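PDB 5ZE8: cytochrome c552 from Thermochromatium tepidum, which carries five covalently bound heme c groups of low potential and probably passes electrons between partner proteins in this purple sulfur photosynthetic bacterium. Local coordinates for residues I37-S42 and P119-G124; S59-S64 and E123-V128; D223-C228 and A255-H260. One frame throughout, in Å; residues are numbered along the deposited sequence.

Contact 1 of 3, residues I37-S42 and P119-G124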
loop_
_atom_site.group_PDB
_atom_site.type_symbol
_atom_site.label_atom_id
_atom_site.label_comp_id
_atom_site.label_asym_id
_atom_site.label_seq_id
_atom_site.Cartn_x
_atom_site.Cartn_y
_atom_site.Cartn_z
ATOM N N ILE A 37 -4.618 3.870 -26.313
ATOM C CA ILE A 37 -5.319 3.213 -25.241
ATOM C C ILE A 37 -4.997 3.773 -23.860
ATOM O O ILE A 37 -5.854 3.861 -23.012
ATOM C CB ILE A 37 -5.128 1.684 -25.350
ATOM C CG1 ILE A 37 -5.843 0.918 -24.236
ATOM C CG2 ILE A 37 -3.679 1.308 -25.176
ATOM C CD1 ILE A 37 -7.315 1.179 -24.244
ATOM N N HIS A 38 -3.754 4.163 -23.629
ATOM C CA HIS A 38 -3.378 4.663 -22.276
ATOM C C HIS A 38 -3.962 5.990 -21.945
ATOM O O HIS A 38 -3.854 6.451 -20.790
ATOM C CB HIS A 38 -1.860 4.682 -22.063
ATOM C CG HIS A 38 -1.106 5.736 -22.804
ATOM N ND1 HIS A 38 -0.655 5.517 -24.086
ATOM C CD2 HIS A 38 -0.684 6.967 -22.452
ATOM C CE1 HIS A 38 -0.003 6.595 -24.499
ATOM N NE2 HIS A 38 -0.007 7.490 -23.521
ATOM N N ARG A 39 -4.582 6.665 -22.944
ATOM C CA ARG A 39 -5.266 7.930 -22.615
ATOM C C ARG A 39 -6.797 7.778 -22.602
ATOM O O ARG A 39 -7.534 8.799 -22.469
ATOM C CB ARG A 39 -4.817 9.053 -23.604
ATOM C CG ARG A 39 -3.537 9.799 -23.213
ATOM C CD ARG A 39 -3.337 11.097 -24.047
ATOM N NE ARG A 39 -1.937 11.116 -24.548
ATOM C CZ ARG A 39 -1.522 11.150 -25.813
ATOM N NH1 ARG A 39 -2.348 11.275 -26.886
ATOM N NH2 ARG A 39 -0.209 11.120 -26.026
ATOM N N VAL A 40 -7.287 6.560 -22.687
ATOM C CA VAL A 40 -8.727 6.250 -22.532
ATOM C C VAL A 40 -9.159 6.334 -21.059
ATOM O O VAL A 40 -8.585 5.647 -20.170
ATOM C CB VAL A 40 -9.068 4.875 -23.103
ATOM C CG1 VAL A 40 -10.535 4.529 -22.775
ATOM C CG2 VAL A 40 -8.886 4.865 -24.577
ATOM N N SER A 41 -10.183 7.161 -20.776
ATOM C CA SER A 41 -10.642 7.375 -19.406
ATOM C C SER A 41 -11.314 6.134 -18.878
ATOM O O SER A 41 -12.097 5.448 -19.543
ATOM C CB SER A 41 -11.682 8.511 -19.353
ATOM O OG SER A 41 -12.199 8.648 -18.044
ATOM N N SER A 42 -11.151 5.970 -17.571
ATOM C CA SER A 42 -11.813 4.861 -16.828
ATOM C C SER A 42 -13.361 4.972 -16.927
ATOM O O SER A 42 -14.096 3.971 -16.712
ATOM C CB SER A 42 -11.342 4.835 -15.376
ATOM O OG SER A 42 -9.903 4.755 -15.322
ATOM N N PRO A 119 -7.779 13.385 -18.115
ATOM C CA PRO A 119 -8.214 12.297 -17.208
ATOM C C PRO A 119 -7.212 11.158 -17.107
ATOM O O PRO A 119 -7.202 10.482 -16.061
ATOM C CB PRO A 119 -9.545 11.803 -17.782
ATOM C CG PRO A 119 -9.966 12.789 -18.812
ATOM C CD PRO A 119 -8.813 13.657 -19.126
ATOM N N ALA A 120 -6.439 10.896 -18.164
ATOM C CA ALA A 120 -5.475 9.803 -18.084
ATOM C C ALA A 120 -4.506 10.063 -16.947
ATOM O O ALA A 120 -3.907 9.121 -16.378
ATOM C CB ALA A 120 -4.675 9.683 -19.349
ATOM N N TYR A 121 -4.223 11.321 -16.614
ATOM C CA TYR A 121 -3.291 11.690 -15.586
ATOM C C TYR A 121 -4.005 11.861 -14.232
ATOM O O TYR A 121 -3.522 11.431 -13.184
ATOM C CB TYR A 121 -2.578 13.023 -16.006
ATOM C CG TYR A 121 -2.101 13.056 -17.434
ATOM C CD1 TYR A 121 -1.710 11.905 -18.130
ATOM C CD2 TYR A 121 -2.027 14.274 -18.104
ATOM C CE1 TYR A 121 -1.251 11.955 -19.450
ATOM C CE2 TYR A 121 -1.584 14.312 -19.418
ATOM C CZ TYR A 121 -1.216 13.201 -20.079
ATOM O OH TYR A 121 -0.767 13.200 -21.375
ATOM N N THR A 122 -5.209 12.478 -14.234
ATOM C CA THR A 122 -5.886 12.702 -12.977
ATOM C C THR A 122 -6.367 11.401 -12.311
ATOM O O THR A 122 -6.461 11.371 -11.086
ATOM C CB THR A 122 -7.085 13.676 -13.033
ATOM O OG1 THR A 122 -8.076 13.165 -13.882
ATOM C CG2 THR A 122 -6.593 14.995 -13.633
ATOM N N GLU A 123 -6.584 10.393 -13.119
ATOM C CA GLU A 123 -7.058 9.120 -12.631
ATOM C C GLU A 123 -5.951 8.235 -12.067
ATOM O O GLU A 123 -6.289 7.112 -11.603
ATOM C CB GLU A 123 -7.789 8.362 -13.751
ATOM C CG GLU A 123 -9.064 9.091 -14.226
ATOM C CD GLU A 123 -9.722 8.446 -15.405
ATOM O OE1 GLU A 123 -9.315 7.375 -15.892
ATOM O OE2 GLU A 123 -10.749 9.000 -15.928
ATOM N N GLY A 124 -4.693 8.681 -12.066
ATOM C CA GLY A 124 -3.704 7.928 -11.282
ATOM C C GLY A 124 -3.471 6.510 -11.875
ATOM O O GLY A 124 -3.291 6.376 -13.108
#

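Contact 2 of 3, residues S59-S64 and E123-V128. With HEC (heme c), chain E.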
loop_
_atom_site.group_PDB
_atom_site.type_symbol
_atom_site.label_atom_id
_atom_site.label_comp_id
_atom_site.label_asym_id
_atom_site.label_seq_id
_atom_site.Cartn_x
_atom_site.Cartn_y
_atom_site.Cartn_z
ATOM N N SER A 59 -10.574 3.404 -4.487
ATOM C CA SER A 59 -9.285 2.896 -4.049
ATOM C C SER A 59 -8.167 3.924 -4.094
ATOM O O SER A 59 -8.250 4.870 -4.843
ATOM C CB SER A 59 -8.841 1.703 -4.927
ATOM O OG SER A 59 -8.412 2.098 -6.217
ATOM N N MET A 60 -7.102 3.659 -3.354
ATOM C CA MET A 60 -5.939 4.567 -3.464
ATOM C C MET A 60 -5.281 4.544 -4.796
ATOM O O MET A 60 -4.562 5.475 -5.144
ATOM C CB MET A 60 -4.939 4.329 -2.364
ATOM C CG MET A 60 -5.483 4.655 -1.013
ATOM S SD MET A 60 -6.148 6.307 -0.807
ATOM C CE MET A 60 -4.687 7.329 -1.146
ATOM N N HIS A 61 -5.461 3.492 -5.605
ATOM C CA HIS A 61 -4.988 3.531 -6.996
ATOM C C HIS A 61 -5.635 4.683 -7.788
ATOM O O HIS A 61 -4.953 5.419 -8.483
ATOM C CB HIS A 61 -5.203 2.200 -7.712
ATOM C CG HIS A 61 -4.347 1.105 -7.221
ATOM N ND1 HIS A 61 -4.788 -0.179 -6.991
ATOM C CD2 HIS A 61 -3.031 1.117 -6.903
ATOM C CE1 HIS A 61 -3.757 -0.871 -6.512
ATOM N NE2 HIS A 61 -2.696 -0.120 -6.466
ATOM N N ALA A 62 -6.968 4.820 -7.664
ATOM C CA ALA A 62 -7.634 5.953 -8.308
ATOM C C ALA A 62 -7.315 7.284 -7.671
ATOM O O ALA A 62 -7.494 8.285 -8.361
ATOM C CB ALA A 62 -9.097 5.793 -8.207
ATOM N N LYS A 63 -6.835 7.310 -6.450
ATOM C CA LYS A 63 -6.469 8.534 -5.727
ATOM C C LYS A 63 -4.993 8.712 -5.556
ATOM O O LYS A 63 -4.557 9.317 -4.590
ATOM C CB LYS A 63 -7.136 8.535 -4.364
ATOM C CG LYS A 63 -8.647 8.323 -4.480
ATOM C CD LYS A 63 -9.288 8.091 -3.102
ATOM C CE LYS A 63 -10.683 7.564 -3.181
ATOM N NZ LYS A 63 -11.213 7.327 -1.813
ATOM N N SER A 64 -4.180 8.192 -6.481
ATOM C CA SER A 64 -2.709 8.088 -6.242
ATOM C C SER A 64 -1.914 9.310 -6.565
ATOM O O SER A 64 -0.768 9.376 -6.186
ATOM C CB SER A 64 -2.195 6.904 -7.138
ATOM O OG SER A 64 -2.355 7.132 -8.486
ATOM N N GLU A 123 -6.584 10.393 -13.119
ATOM C CA GLU A 123 -7.058 9.120 -12.631
ATOM C C GLU A 123 -5.951 8.235 -12.067
ATOM O O GLU A 123 -6.289 7.112 -11.603
ATOM C CB GLU A 123 -7.789 8.362 -13.751
ATOM C CG GLU A 123 -9.064 9.091 -14.226
ATOM C CD GLU A 123 -9.722 8.446 -15.405
ATOM O OE1 GLU A 123 -9.315 7.375 -15.892
ATOM O OE2 GLU A 123 -10.749 9.000 -15.928
ATOM N N GLY A 124 -4.693 8.681 -12.066
ATOM C CA GLY A 124 -3.704 7.928 -11.282
ATOM C C GLY A 124 -3.471 6.510 -11.875
ATOM O O GLY A 124 -3.291 6.376 -13.108
ATOM N N VAL A 125 -3.468 5.534 -10.969
ATOM C CA VAL A 125 -3.282 4.156 -11.417
ATOM C C VAL A 125 -4.669 3.642 -11.837
ATOM O O VAL A 125 -5.413 3.102 -11.026
ATOM C CB VAL A 125 -2.650 3.343 -10.266
ATOM C CG1 VAL A 125 -2.400 1.909 -10.714
ATOM C CG2 VAL A 125 -1.298 3.879 -9.880
ATOM N N ASN A 126 -4.949 3.823 -13.117
ATOM C CA ASN A 126 -6.288 3.620 -13.647
ATOM C C ASN A 126 -6.404 2.352 -14.469
ATOM O O ASN A 126 -5.450 1.580 -14.536
ATOM C CB ASN A 126 -6.745 4.865 -14.354
ATOM C CG ASN A 126 -6.144 5.080 -15.688
ATOM O OD1 ASN A 126 -5.254 4.345 -16.104
ATOM N ND2 ASN A 126 -6.665 6.128 -16.427
ATOM N N CYS A 127 -7.601 2.098 -15.050
ATOM C CA CYS A 127 -7.813 0.822 -15.747
ATOM C C CYS A 127 -6.769 0.560 -16.756
ATOM O O CYS A 127 -6.160 -0.512 -16.756
ATOM C CB CYS A 127 -9.209 0.710 -16.408
ATOM S SG CYS A 127 -10.604 1.442 -15.504
ATOM N N VAL A 128 -6.532 1.511 -17.656
ATOM C CA VAL A 128 -5.596 1.266 -18.725
ATOM C C VAL A 128 -4.118 1.280 -18.260
ATOM O O VAL A 128 -3.283 0.613 -18.900
ATOM C CB VAL A 128 -5.812 2.198 -19.944
ATOM C CG1 VAL A 128 -7.207 1.994 -20.493
ATOM C CG2 VAL A 128 -5.543 3.603 -19.541
HETATM FE FE HEC E . -0.859 -0.694 -5.749
HETATM C CHA HEC E . -1.474 1.446 -3.163
HETATM C CHB HEC E . -2.094 -3.300 -3.900
HETATM C CHC HEC E . -0.559 -2.728 -8.483
HETATM C CHD HEC E . 0.861 1.788 -7.447
HETATM N NA HEC E . -1.626 -0.862 -3.923
HETATM C C1A HEC E . -1.828 0.120 -2.967
HETATM C C2A HEC E . -2.414 -0.425 -1.764
HETATM C C3A HEC E . -2.509 -1.758 -1.999
HETATM C C4A HEC E . -2.124 -2.011 -3.360
HETATM C CMA HEC E . -3.091 -2.820 -1.063
HETATM C CAA HEC E . -2.681 0.307 -0.499
HETATM C CBA HEC E . -4.086 0.903 -0.520
HETATM C CGA HEC E . -4.326 1.728 0.748
HETATM O O1A HEC E . -3.562 2.652 1.090
HETATM O O2A HEC E . -5.383 1.559 1.426
HETATM N NB HEC E . -1.246 -2.656 -6.077
HETATM C C1B HEC E . -1.691 -3.583 -5.203
HETATM C C2B HEC E . -1.729 -4.861 -5.837
HETATM C C3B HEC E . -1.307 -4.719 -7.108
HETATM C C4B HEC E . -1.062 -3.279 -7.286
HETATM C CMB HEC E . -2.162 -6.143 -5.132
HETATM C CAB HEC E . -1.257 -5.705 -8.216
HETATM C CBB HEC E . -2.485 -6.444 -8.399
HETATM N NC HEC E . -0.064 -0.514 -7.556
HETATM C C1C HEC E . -0.028 -1.417 -8.537
HETATM C C2C HEC E . 0.632 -0.933 -9.777
HETATM C C3C HEC E . 1.033 0.317 -9.455
HETATM C C4C HEC E . 0.618 0.600 -8.095
HETATM C CMC HEC E . 0.848 -1.725 -11.057
HETATM C CAC HEC E . 1.829 1.332 -10.286
HETATM C CBC HEC E . 1.523 1.514 -11.643
HETATM N ND HEC E . -0.409 1.170 -5.355
HETATM C C1D HEC E . 0.320 2.052 -6.147
HETATM C C2D HEC E . 0.419 3.356 -5.512
HETATM C C3D HEC E . -0.239 3.285 -4.350
HETATM C C4D HEC E . -0.774 1.900 -4.266
HETATM C CMD HEC E . 1.164 4.477 -6.123
HETATM C CAD HEC E . -0.357 4.423 -3.303
HETATM C CBD HEC E . -1.100 5.627 -3.803
HETATM C CGD HEC E . -1.248 6.656 -2.688
HETATM O O1D HEC E . -1.392 6.344 -1.468
HETATM O O2D HEC E . -1.223 7.876 -3.038
#

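Contact 3 of 3, residues D223-C228 and A255-H260. With HEC (heme c), chain F.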
loop_
_atom_site.group_PDB
_atom_site.type_symbol
_atom_site.label_atom_id
_atom_site.label_comp_id
_atom_site.label_asym_id
_atom_site.label_seq_id
_atom_site.Cartn_x
_atom_site.Cartn_y
_atom_site.Cartn_z
ATOM N N ASP A 223 3.673 -10.336 -11.020
ATOM C CA ASP A 223 4.079 -9.406 -12.081
ATOM C C ASP A 223 3.146 -8.217 -12.225
ATOM O O ASP A 223 3.601 -7.171 -12.702
ATOM C CB ASP A 223 4.165 -10.145 -13.442
ATOM C CG ASP A 223 5.374 -11.104 -13.519
ATOM O OD1 ASP A 223 6.136 -11.301 -12.541
ATOM O OD2 ASP A 223 5.538 -11.707 -14.597
ATOM N N ALA A 224 1.889 -8.408 -11.865
ATOM C CA ALA A 224 0.863 -7.359 -11.992
ATOM C C ALA A 224 1.153 -6.226 -11.018
ATOM O O ALA A 224 0.534 -5.138 -11.214
ATOM C CB ALA A 224 -0.508 -7.919 -11.734
ATOM N N CYS A 225 1.973 -6.435 -9.989
ATOM C CA CYS A 225 2.093 -5.451 -8.905
ATOM C C CYS A 225 3.531 -4.983 -8.711
ATOM O O CYS A 225 3.769 -3.935 -8.136
ATOM C CB CYS A 225 1.608 -6.082 -7.579
ATOM S SG CYS A 225 0.047 -7.008 -7.756
ATOM N N MET A 226 4.525 -5.818 -9.059
ATOM C CA MET A 226 5.862 -5.616 -8.543
ATOM C C MET A 226 6.560 -4.377 -9.027
ATOM O O MET A 226 7.412 -3.864 -8.262
ATOM C CB MET A 226 6.798 -6.849 -8.783
ATOM C CG MET A 226 6.525 -8.025 -7.924
ATOM S SD MET A 226 6.878 -7.682 -6.179
ATOM C CE MET A 226 5.216 -7.468 -5.934
ATOM N N GLY A 227 6.294 -3.884 -10.217
ATOM C CA GLY A 227 7.018 -2.661 -10.674
ATOM C C GLY A 227 6.830 -1.470 -9.729
ATOM O O GLY A 227 7.720 -0.634 -9.503
ATOM N N CYS A 228 5.622 -1.385 -9.209
ATOM C CA CYS A 228 5.264 -0.302 -8.263
ATOM C C CYS A 228 5.410 -0.648 -6.845
ATOM O O CYS A 228 5.501 0.297 -6.014
ATOM C CB CYS A 228 3.821 0.154 -8.522
ATOM S SG CYS A 228 3.623 0.692 -10.246
ATOM N N ALA A 255 0.241 -15.390 -4.729
ATOM C CA ALA A 255 0.167 -14.188 -5.586
ATOM C C ALA A 255 -0.565 -13.086 -4.804
ATOM O O ALA A 255 -1.490 -13.399 -4.049
ATOM C CB ALA A 255 -0.615 -14.499 -6.839
ATOM N N CYS A 256 -0.096 -11.837 -4.991
ATOM C CA CYS A 256 -0.706 -10.697 -4.260
ATOM C C CYS A 256 -2.222 -10.708 -4.427
ATOM O O CYS A 256 -2.988 -10.449 -3.529
ATOM C CB CYS A 256 -0.131 -9.348 -4.809
ATOM S SG CYS A 256 1.616 -9.263 -5.079
ATOM N N GLN A 257 -2.682 -11.036 -5.674
ATOM C CA GLN A 257 -4.088 -11.030 -6.016
ATOM C C GLN A 257 -4.937 -11.982 -5.201
ATOM O O GLN A 257 -6.120 -11.713 -5.006
ATOM C CB GLN A 257 -4.301 -11.331 -7.493
ATOM C CG GLN A 257 -3.673 -10.328 -8.432
ATOM C CD GLN A 257 -2.267 -10.708 -8.848
ATOM O OE1 GLN A 257 -1.383 -11.042 -8.030
ATOM N NE2 GLN A 257 -2.000 -10.571 -10.152
ATOM N N THR A 258 -4.367 -13.110 -4.801
ATOM C CA THR A 258 -5.178 -14.013 -4.006
ATOM C C THR A 258 -5.727 -13.434 -2.753
ATOM O O THR A 258 -6.878 -13.702 -2.404
ATOM C CB THR A 258 -4.432 -15.345 -3.738
ATOM O OG1 THR A 258 -3.725 -15.703 -4.914
ATOM C CG2 THR A 258 -5.378 -16.418 -3.350
ATOM N N CYS A 259 -5.002 -12.479 -2.129
ATOM C CA CYS A 259 -5.494 -11.760 -0.997
ATOM C C CYS A 259 -6.129 -10.403 -1.343
ATOM O O CYS A 259 -7.062 -9.997 -0.711
ATOM C CB CYS A 259 -4.324 -11.510 -0.020
ATOM S SG CYS A 259 -3.782 -13.102 0.621
ATOM N N HIS A 260 -5.530 -9.682 -2.320
ATOM C CA HIS A 260 -5.877 -8.287 -2.600
ATOM C C HIS A 260 -6.857 -8.048 -3.717
ATOM O O HIS A 260 -7.352 -6.974 -3.863
ATOM C CB HIS A 260 -4.580 -7.522 -2.882
ATOM C CG HIS A 260 -3.744 -7.207 -1.679
ATOM N ND1 HIS A 260 -4.199 -6.368 -0.707
ATOM C CD2 HIS A 260 -2.543 -7.671 -1.261
ATOM C CE1 HIS A 260 -3.272 -6.271 0.239
ATOM N NE2 HIS A 260 -2.293 -7.073 -0.063
HETATM FE FE HEC F . -0.560 -7.336 1.058
HETATM C CHA HEC F . -1.506 -4.848 3.079
HETATM C CHB HEC F . 0.941 -5.124 -1.077
HETATM C CHC HEC F . 0.581 -9.929 -0.885
HETATM C CHD HEC F . -2.468 -9.525 2.876
HETATM N NA HEC F . -0.293 -5.371 0.989
HETATM C C1A HEC F . -0.730 -4.486 1.997
HETATM C C2A HEC F . -0.359 -3.141 1.655
HETATM C C3A HEC F . 0.307 -3.258 0.463
HETATM C C4A HEC F . 0.355 -4.614 0.055
HETATM C CMA HEC F . 0.971 -2.140 -0.347
HETATM C CAA HEC F . -0.586 -1.874 2.514
HETATM C CBA HEC F . 0.502 -1.713 3.571
HETATM C CGA HEC F . 0.367 -0.493 4.447
HETATM O O1A HEC F . 0.748 0.632 4.044
HETATM O O2A HEC F . -0.159 -0.652 5.591
HETATM N NB HEC F . 0.535 -7.527 -0.651
HETATM C C1B HEC F . 0.990 -6.462 -1.379
HETATM C C2B HEC F . 1.692 -6.932 -2.521
HETATM C C3B HEC F . 1.647 -8.324 -2.520
HETATM C C4B HEC F . 0.903 -8.654 -1.285
HETATM C CMB HEC F . 2.427 -6.087 -3.572
HETATM C CAB HEC F . 2.290 -9.344 -3.368
HETATM C CBB HEC F . 3.684 -9.229 -3.485
HETATM N NC HEC F . -0.876 -9.340 1.010
HETATM C C1C HEC F . -0.274 -10.203 0.148
HETATM C C2C HEC F . -0.873 -11.489 0.353
HETATM C C3C HEC F . -1.773 -11.415 1.382
HETATM C C4C HEC F . -1.729 -10.037 1.830
HETATM C CMC HEC F . -0.592 -12.723 -0.501
HETATM C CAC HEC F . -2.663 -12.456 2.044
HETATM C CBC HEC F . -2.040 -13.633 2.509
HETATM N ND HEC F . -1.659 -7.205 2.654
HETATM C C1D HEC F . -2.459 -8.177 3.244
HETATM C C2D HEC F . -3.283 -7.619 4.338
HETATM C C3D HEC F . -3.011 -6.306 4.448
HETATM C C4D HEC F . -2.004 -6.109 3.363
HETATM C CMD HEC F . -4.204 -8.413 5.188
HETATM C CAD HEC F . -3.577 -5.270 5.373
HETATM C CBD HEC F . -2.506 -4.639 6.231
HETATM C CGD HEC F . -2.145 -3.196 5.914
HETATM O O1D HEC F . -2.873 -2.494 5.218
HETATM O O2D HEC F . -1.103 -2.803 6.417
#

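Contact 1 of 3, residues I37-S42 and P119-G124
Ser41 and Ser42 grip the carboxylate of Glu123 at an N-cap. Ser41 is the residue before helix 42-46, and this helix leads into a CXXCH heme-attachment motif. With chi1 at 176°, the Ser41 hydroxyl swings away from its own N and toward Glu123. Ser41 OG is 2.6 Å from Glu123 OE2 and donates to the syn lone pair of that oxygen. The other carboxylate oxygen takes two bonds from Ser42. The backbone N of Ser42 lies 2.9 Å from Glu123 OE1, in a fairly straight bond (164°) on the syn side. Ser42 OG is 2.7 Å from the same OE1 and meets it from above the carboxylate plane (48° out of it). The Ala120 methyl of helix 119-122 packs on the 3-10 turn 37-39, with CB 3.6 Å from His38 O and 3.8 Å from Arg39 CA. Arg39 and Tyr121 run side by side. The three bonds from the serines, with a fourth from Asn126 ND2, hold the carboxylate in place and in rotation. Its negative charge is probably eased by the helix start. Glu123 also packs on Trp56 of helix 50-57, and Ser41 OG caps Glu43 N. Asp110, outside both segments, bonds His38 NE2 through OD1. Its OD2 is shared by Arg39 NE, in a salt bridge, and Tyr121 OH, in a hydrogen bond.

Contact 2 of 3, residues S59-S64 and E123-V128
His61 and Val125 meet beside a bis-histidine heme c. His61 is one axial ligand and His229 the other. Both segments lie in the cytochrome c554 and c-prime family region. In metal binding, His61 NE2 is 2.1 Å from the heme iron, and the porphyrin nitrogens NB and ND sit at the ring's edge. Among apolar contacts, Val125 CB packs 3.8 Å from His61 CB. One methyl of Val125, CG1, lies obliquely by the imidazole, and the other, CG2, reaches heme CHD at 3.9 Å. Met60 bends back at chi2 and chi3 to lie along both propionates, with CG 3.5 Å from heme O1A and CE as close to O1D. An alanine here lacks CG, SD and CE, and both propionates would probably be left less tightly packed, though His276 and Gly274 still bond the heme. Hydrogen bonds join the backbones. Val125 N donates to His61 O at 2.9 Å, from above the carbonyl plane. It also makes a weak bond to Ser64 OG, whose own proton goes to His103 O. Val125 O is held by Trp56 NE1. These bonds set the backbone from which the ligand histidine hangs, at the start of the type I turn 61-64. Gly124 has no side chain, and its CA comes within 3.2 Å of Ser64 OG. The last group is an N-cap on helix 127-131. Asn126 OD1 caps Ala129 N, while Asn126 ND2 donates to Glu123 OE1 at 3.0 Å and 154°, on the anti side, tilted 25° out of the carboxylate plane.

Contact 3 of 3, residues D223-C228 and A255-H260
The CB-SG arms of Cys225 and Cys256 lie alongside each other, running roughly opposite ways; chi1 of -45° and -44° sets each SG anti to its own carbonyl carbon. Gln257 bends at chi2 (92°), which swings its amide toward Ala224. Both cysteines belong to heme c attachment motifs of the CXXCH type, so two heme sites meet here. The Cys225 sulfur is 3.8 Å from Cys256 CB and equally far from Cys256 SG. This is van der Waals contact and not a disulfide, since each sulfur is already bound to a heme. Cys256 SG is joined to CAB of its heme at 1.8 Å, and Cys259 SG to CAC of the same heme at 1.9 Å. Cys225 and Cys228 hold a different heme. Met226 curls over the first thioether. Its CE lies 4.1 Å from Cys256 SG and 3.4 Å from the heme atom CBB, so it packs on sulfur and vinyl-derived carbon together. No hydrogen bond crosses between the two segments. Gln257 NE2 rests against the Ala224 methyl, 3.4 Å from CB, in van der Waals contact; its hydrogen bonds go to Leu219 O and Thr221 O. In the short helix, Cys256 O takes the backbone N-H groups of both Cys259 and His260. The same helical turn carries the His260 ring, whose NE2 is 2.1 Å from the heme iron; His310 binds the same iron. The contact packs the start of helix 226-229 against helix 256-260. Leu219 of helix 216-220 anchors Gln257, Tyr153 of strand 153-155 bonds Asp223 O and Gly227 N, and Met226 rests on Tyr136 of strand 133-136.

From the N terminus, contact 1 ties the loop before helix 42-46 to helix 119-122. It closes a long loop that holds helices but no strands. Contact 2 opens within that loop, at 59-64, and closes just past its end, so the two overlap, slightly crossed. They share Glu123 and Gly124, and they touch where Ser42 packs on Asn126 and Cys127. Together they bind helices 42-46, 119-122 and 127-131 to the turn after helix 50-57. Contact 3 follows in series and closes a shorter loop between two heme-binding helices. Its centre lies about 15 Å from that of contact 2. A heme bridges them: it is bonded to Cys225 and Cys228, and its iron is bound by His61.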